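Glycinin (Glycine max, PDB 1OD5) probably serves as a seed storage protein, a hexameric 11S globulin of the cupin family laid down as a nutrient and sulfur reserve for the seed. Local coordinates at residues A[43-48]-A[144-149]; A[65-70]-A[366-371]. All blocks are in the same frame, centred on the assembly; numbering follows the deposited sequence.

Interaction 1. Residues A[43-48]-A[144-149]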
loop_
_atom_site.group_PDB
_atom_site.type_symbol
_atom_site.label_atom_id
_atom_site.label_comp_id
_atom_site.label_asym_id
_atom_site.label_seq_id
_atom_site.Cartn_x
_atom_site.Cartn_y
_atom_site.Cartn_z
ATOM N N GLY A 43 0.861 5.485 27.842
ATOM C CA GLY A 43 2.075 5.926 27.179
ATOM C C GLY A 43 1.993 7.301 26.590
ATOM O O GLY A 43 2.520 7.602 25.524
ATOM N N VAL A 44 1.303 8.158 27.302
ATOM C CA VAL A 44 1.104 9.527 26.869
ATOM C C VAL A 44 1.185 10.417 28.102
ATOM O O VAL A 44 1.201 9.887 29.216
ATOM C CB VAL A 44 -0.319 9.692 26.226
ATOM C CG1 VAL A 44 -0.566 8.694 25.112
ATOM C CG2 VAL A 44 -1.392 9.423 27.285
ATOM N N THR A 45 1.231 11.745 27.893
ATOM C CA THR A 45 1.189 12.748 28.962
ATOM C C THR A 45 0.408 13.927 28.361
ATOM O O THR A 45 0.268 14.022 27.145
ATOM C CB THR A 45 2.580 13.252 29.471
ATOM O OG1 THR A 45 2.199 14.104 30.543
ATOM C CG2 THR A 45 3.476 13.995 28.507
ATOM N N VAL A 46 -0.167 14.846 29.152
ATOM C CA VAL A 46 -0.968 15.933 28.618
ATOM C C VAL A 46 -0.418 17.247 29.093
ATOM O O VAL A 46 0.216 17.318 30.128
ATOM C CB VAL A 46 -2.393 15.702 29.102
ATOM C CG1 VAL A 46 -3.338 16.764 28.552
ATOM C CG2 VAL A 46 -2.863 14.331 28.654
ATOM N N SER A 47 -0.741 18.301 28.351
ATOM C CA SER A 47 -0.315 19.663 28.622
ATOM C C SER A 47 -1.394 20.661 28.236
ATOM O O SER A 47 -1.875 20.587 27.124
ATOM C CB SER A 47 0.935 19.877 27.832
ATOM O OG SER A 47 1.328 21.222 27.877
ATOM N N LYS A 48 -1.858 21.574 29.073
ATOM C CA LYS A 48 -2.871 22.567 28.766
ATOM C C LYS A 48 -2.189 23.887 28.533
ATOM O O LYS A 48 -1.631 24.451 29.463
ATOM C CB LYS A 48 -3.843 22.745 29.916
ATOM C CG LYS A 48 -4.716 23.979 29.738
ATOM C CD LYS A 48 -5.453 24.423 30.968
ATOM C CE LYS A 48 -6.648 23.532 31.189
ATOM N NZ LYS A 48 -7.563 24.159 32.143
ATOM N N SER A 144 -3.252 19.598 24.865
ATOM C CA SER A 144 -2.455 18.809 23.966
ATOM C C SER A 144 -2.081 17.449 24.483
ATOM O O SER A 144 -1.566 17.377 25.582
ATOM C CB SER A 144 -1.258 19.622 23.697
ATOM O OG SER A 144 -0.315 18.975 22.877
ATOM N N LEU A 145 -2.296 16.369 23.729
ATOM C CA LEU A 145 -1.958 15.017 24.097
ATOM C C LEU A 145 -0.591 14.813 23.509
ATOM O O LEU A 145 -0.473 14.802 22.295
ATOM C CB LEU A 145 -2.957 14.100 23.465
ATOM C CG LEU A 145 -3.102 12.579 23.670
ATOM C CD1 LEU A 145 -1.948 11.820 23.037
ATOM C CD2 LEU A 145 -3.253 12.321 25.153
ATOM N N LEU A 146 0.471 14.666 24.296
ATOM C CA LEU A 146 1.807 14.459 23.787
ATOM C C LEU A 146 1.942 12.955 23.743
ATOM O O LEU A 146 1.901 12.302 24.774
ATOM C CB LEU A 146 2.833 15.063 24.739
ATOM C CG LEU A 146 2.611 16.411 25.441
ATOM C CD1 LEU A 146 3.933 16.861 26.013
ATOM C CD2 LEU A 146 2.175 17.479 24.489
ATOM N N ASP A 147 2.079 12.334 22.584
ATOM C CA ASP A 147 2.159 10.879 22.515
ATOM C C ASP A 147 3.592 10.404 22.515
ATOM O O ASP A 147 4.151 9.993 21.509
ATOM C CB ASP A 147 1.393 10.489 21.269
ATOM C CG ASP A 147 1.195 9.015 21.045
ATOM O OD1 ASP A 147 1.131 8.227 21.995
ATOM O OD2 ASP A 147 1.114 8.679 19.871
ATOM N N THR A 148 4.186 10.430 23.711
ATOM C CA THR A 148 5.574 10.052 23.892
ATOM C C THR A 148 5.844 8.602 23.609
ATOM O O THR A 148 6.969 8.271 23.254
ATOM C CB THR A 148 5.980 10.439 25.313
ATOM O OG1 THR A 148 5.049 9.824 26.167
ATOM C CG2 THR A 148 5.920 11.935 25.576
ATOM N N SER A 149 4.864 7.712 23.706
ATOM C CA SER A 149 5.138 6.327 23.396
ATOM C C SER A 149 5.072 6.020 21.878
ATOM O O SER A 149 5.273 4.880 21.444
ATOM C CB SER A 149 4.143 5.436 24.138
ATOM O OG SER A 149 2.788 5.570 23.696
#

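Interaction 2. Residues A[65-70]-A[366-371]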
loop_
_atom_site.group_PDB
_atom_site.type_symbol
_atom_site.label_atom_id
_atom_site.label_comp_id
_atom_site.label_asym_id
_atom_site.label_seq_id
_atom_site.Cartn_x
_atom_site.Cartn_y
_atom_site.Cartn_z
ATOM N N PRO A 65 4.350 13.041 17.873
ATOM C CA PRO A 65 3.200 13.829 17.450
ATOM C C PRO A 65 2.328 14.257 18.582
ATOM O O PRO A 65 2.251 13.535 19.574
ATOM C CB PRO A 65 2.438 12.945 16.504
ATOM C CG PRO A 65 2.700 11.586 17.100
ATOM C CD PRO A 65 4.154 11.633 17.571
ATOM N N GLN A 66 1.702 15.423 18.461
ATOM C CA GLN A 66 0.784 15.833 19.494
ATOM C C GLN A 66 -0.511 16.249 18.839
ATOM O O GLN A 66 -0.528 16.821 17.757
ATOM C CB GLN A 66 1.361 16.983 20.368
ATOM C CG GLN A 66 2.097 18.103 19.748
ATOM C CD GLN A 66 2.857 19.010 20.707
ATOM O OE1 GLN A 66 4.016 19.331 20.447
ATOM N NE2 GLN A 66 2.237 19.524 21.766
ATOM N N MET A 67 -1.612 15.827 19.445
ATOM C CA MET A 67 -2.946 16.146 18.973
ATOM C C MET A 67 -3.456 17.156 19.966
ATOM O O MET A 67 -3.488 16.915 21.164
ATOM C CB MET A 67 -3.843 14.933 18.974
ATOM C CG MET A 67 -5.238 15.263 18.496
ATOM S SD MET A 67 -6.132 13.751 18.209
ATOM C CE MET A 67 -5.388 13.477 16.653
ATOM N N ILE A 68 -3.963 18.269 19.462
ATOM C CA ILE A 68 -4.405 19.366 20.268
ATOM C C ILE A 68 -5.847 19.784 20.115
ATOM O O ILE A 68 -6.206 20.069 18.984
ATOM C CB ILE A 68 -3.495 20.568 19.941
ATOM C CG1 ILE A 68 -2.032 20.171 19.960
ATOM C CG2 ILE A 68 -3.804 21.702 20.929
ATOM C CD1 ILE A 68 -1.064 21.335 19.767
ATOM N N ILE A 69 -6.741 19.832 21.099
ATOM C CA ILE A 69 -8.054 20.349 20.803
ATOM C C ILE A 69 -8.099 21.766 21.370
ATOM O O ILE A 69 -7.651 22.001 22.482
ATOM C CB ILE A 69 -9.166 19.456 21.407
ATOM C CG1 ILE A 69 -10.504 20.101 21.000
ATOM C CG2 ILE A 69 -9.037 19.307 22.923
ATOM C CD1 ILE A 69 -11.772 19.317 21.304
ATOM N N VAL A 70 -8.552 22.762 20.609
ATOM C CA VAL A 70 -8.671 24.140 21.036
ATOM C C VAL A 70 -10.042 24.231 21.678
ATOM O O VAL A 70 -11.050 23.988 21.017
ATOM C CB VAL A 70 -8.595 25.076 19.824
ATOM C CG1 VAL A 70 -8.927 26.484 20.218
ATOM C CG2 VAL A 70 -7.205 25.032 19.251
ATOM N N LEU A 366 -2.757 8.546 15.844
ATOM C CA LEU A 366 -3.761 9.146 16.697
ATOM C C LEU A 366 -5.107 9.345 16.027
ATOM O O LEU A 366 -5.234 9.420 14.823
ATOM C CB LEU A 366 -3.319 10.513 17.183
ATOM C CG LEU A 366 -2.375 10.739 18.375
ATOM C CD1 LEU A 366 -2.628 9.676 19.453
ATOM C CD2 LEU A 366 -0.958 10.724 17.892
ATOM N N SER A 367 -6.164 9.405 16.800
ATOM C CA SER A 367 -7.512 9.644 16.318
ATOM C C SER A 367 -8.266 10.192 17.515
ATOM O O SER A 367 -7.713 10.181 18.613
ATOM C CB SER A 367 -8.171 8.377 15.832
ATOM O OG SER A 367 -8.492 7.442 16.816
ATOM N N ALA A 368 -9.504 10.668 17.398
ATOM C CA ALA A 368 -10.251 11.239 18.511
ATOM C C ALA A 368 -11.734 11.194 18.260
ATOM O O ALA A 368 -12.175 10.825 17.186
ATOM C CB ALA A 368 -9.954 12.718 18.739
ATOM N N GLN A 369 -12.475 11.480 19.329
ATOM C CA GLN A 369 -13.925 11.561 19.331
ATOM C C GLN A 369 -14.251 12.764 20.216
ATOM O O GLN A 369 -13.424 13.276 20.986
ATOM C CB GLN A 369 -14.611 10.338 19.925
ATOM C CG GLN A 369 -14.486 9.218 18.954
ATOM C CD GLN A 369 -15.294 7.996 19.296
ATOM O OE1 GLN A 369 -15.211 7.498 20.405
ATOM N NE2 GLN A 369 -16.093 7.473 18.367
ATOM N N TYR A 370 -15.439 13.296 19.992
ATOM C CA TYR A 370 -15.959 14.418 20.732
ATOM C C TYR A 370 -17.360 13.994 21.057
ATOM O O TYR A 370 -18.122 13.734 20.122
ATOM C CB TYR A 370 -16.062 15.640 19.922
ATOM C CG TYR A 370 -16.291 16.807 20.844
ATOM C CD1 TYR A 370 -17.568 17.341 21.031
ATOM C CD2 TYR A 370 -15.194 17.315 21.545
ATOM C CE1 TYR A 370 -17.750 18.380 21.937
ATOM C CE2 TYR A 370 -15.375 18.353 22.452
ATOM C CZ TYR A 370 -16.652 18.875 22.642
ATOM O OH TYR A 370 -16.827 19.866 23.584
ATOM N N VAL A 371 -17.747 13.842 22.332
ATOM C CA VAL A 371 -19.106 13.434 22.589
ATOM C C VAL A 371 -19.731 14.434 23.523
ATOM O O VAL A 371 -19.067 15.168 24.252
ATOM C CB VAL A 371 -19.179 11.859 23.082
ATOM C CG1 VAL A 371 -17.786 11.281 23.267
ATOM C CG2 VAL A 371 -20.080 11.685 24.274
#

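Interaction 1. Residues A[43-48]-A[144-149]
Leu145 sends its two methyls against Val46, on its face of the sheet, and Val44, just before the strand: CD1 meets CG1 of Val44 at 4.0 Å, while CD2 touches both Val44 CG2 and Val46 CG2, the latter at 4.1 Å. With CG anti to the backbone N (chi1 -174°), the leucine fork swings back over the 43-48 segment, slanting across both branched side chains. Cut back to an alanine, the position would probably leave a gap beneath Val44 and Val46 and their methyls without this apolar partner. On the other face, Thr45 and Leu146 lie side by side and point the same way, Thr45 CG2 resting 3.8 Å from Leu146 CD1. The backbones pair antiparallel: Thr45 and Leu146 form one hydrogen-bonded pair, with Leu146 N 2.9 Å from Thr45 O, and Ser47 and Ser144 form the next. Beyond the strand ends, Gly43 O is gripped twice by Ser149, whose OG donates at 2.7 Å and whose N donates at 3.0 Å from the opposite face of the carbonyl plane. The serine OG sits between the backbone N and the carbonyl carbon (chi1 67°), which folds it back to this oxygen. Gly43, with positive phi just past helix 37-42, brings its carbonyl to Ser149. Asp147 centres an inverse gamma turn as the chain leaves the strand, its OD2 bonded to Asn150. Strands 45-51 and 140-146 are neighbours in the sheet of the N-terminal cupin domain; strand 27-31 flanks the first and strand 66-72 the second, while Val44 also touches Val390 of strand 389-394 in the second cupin domain.

Interaction 2. Residues A[65-70]-A[366-371]
Met67 reaches over the start of strand 367-373, its sulfur and terminal methyl lying on Leu366 and Ala368. CE packs 3.7 Å from Leu366 CB, and SD sits 4.0 Å from Ala368 CB. The methionine extends fully through its first two torsions, CG anti to the backbone N (chi1 179°), and then bends at chi3 (-80°), which turns CE aside towards Leu366 while the sulfur stays over the alanine. The methionine and leucine side chains run past each other in opposite directions. The short Ala368 side chain probably leaves room for the sulfur near the strand, where SD also lies 3.9 Å from the carbonyl oxygen of Ser367. At one end of the contact, the Pro65 ring meets the leucine fork slantwise, with CG 3.8 Å from Leu366 CD2. At the other, Ile69 CD1 comes within 3.9 Å of Tyr370 CE2, and the two side chains cross at about a right angle; the methyl approaches the ring obliquely. Ile69 is extended, which carries CD1 that far. The phenol end of Tyr370 is polar and is satisfied elsewhere, its OH bonded to Glu439 and Thr394. The contact is mainly one of apolar side-chain packing: the strand segments 66-70 and 367-371 run nearly parallel, 20° apart, their axes 9.2 Å apart at closest approach, so they face one another as layers of two sheets and not as paired strands. Alternate residues Met67 and Ile69 point into the interface between the two cupin domains. Strands 140-146 and 120-124 flank strand 66-72 in the first domain's sheet, and strand 437-444, next to strand 367-373 in the second, adds Phe443 against Met67 and Val441 against Ile69.

Interactions 1 and 2 have centres about 11 Å apart and share one sheet, because strand 140-146 lies directly beside strand 66-72; Leu145 N bonds to Met67 O across that join at 2.9 Å. Their segments alternate along the chain, in the order 43-48, 65-70, 144-149 and 366-371. Interaction 1 pairs two neighbouring strands within the N-terminal cupin domain, whereas interaction 2 packs that same sheet on the equivalent sheet of the C-terminal cupin domain. Strands 45-51 and 367-373 occupy matching third places in sheets of like order, consistent with the two-cupin architecture of 11S globulins, in which the two barrels of each subunit meet through apolar sheet faces.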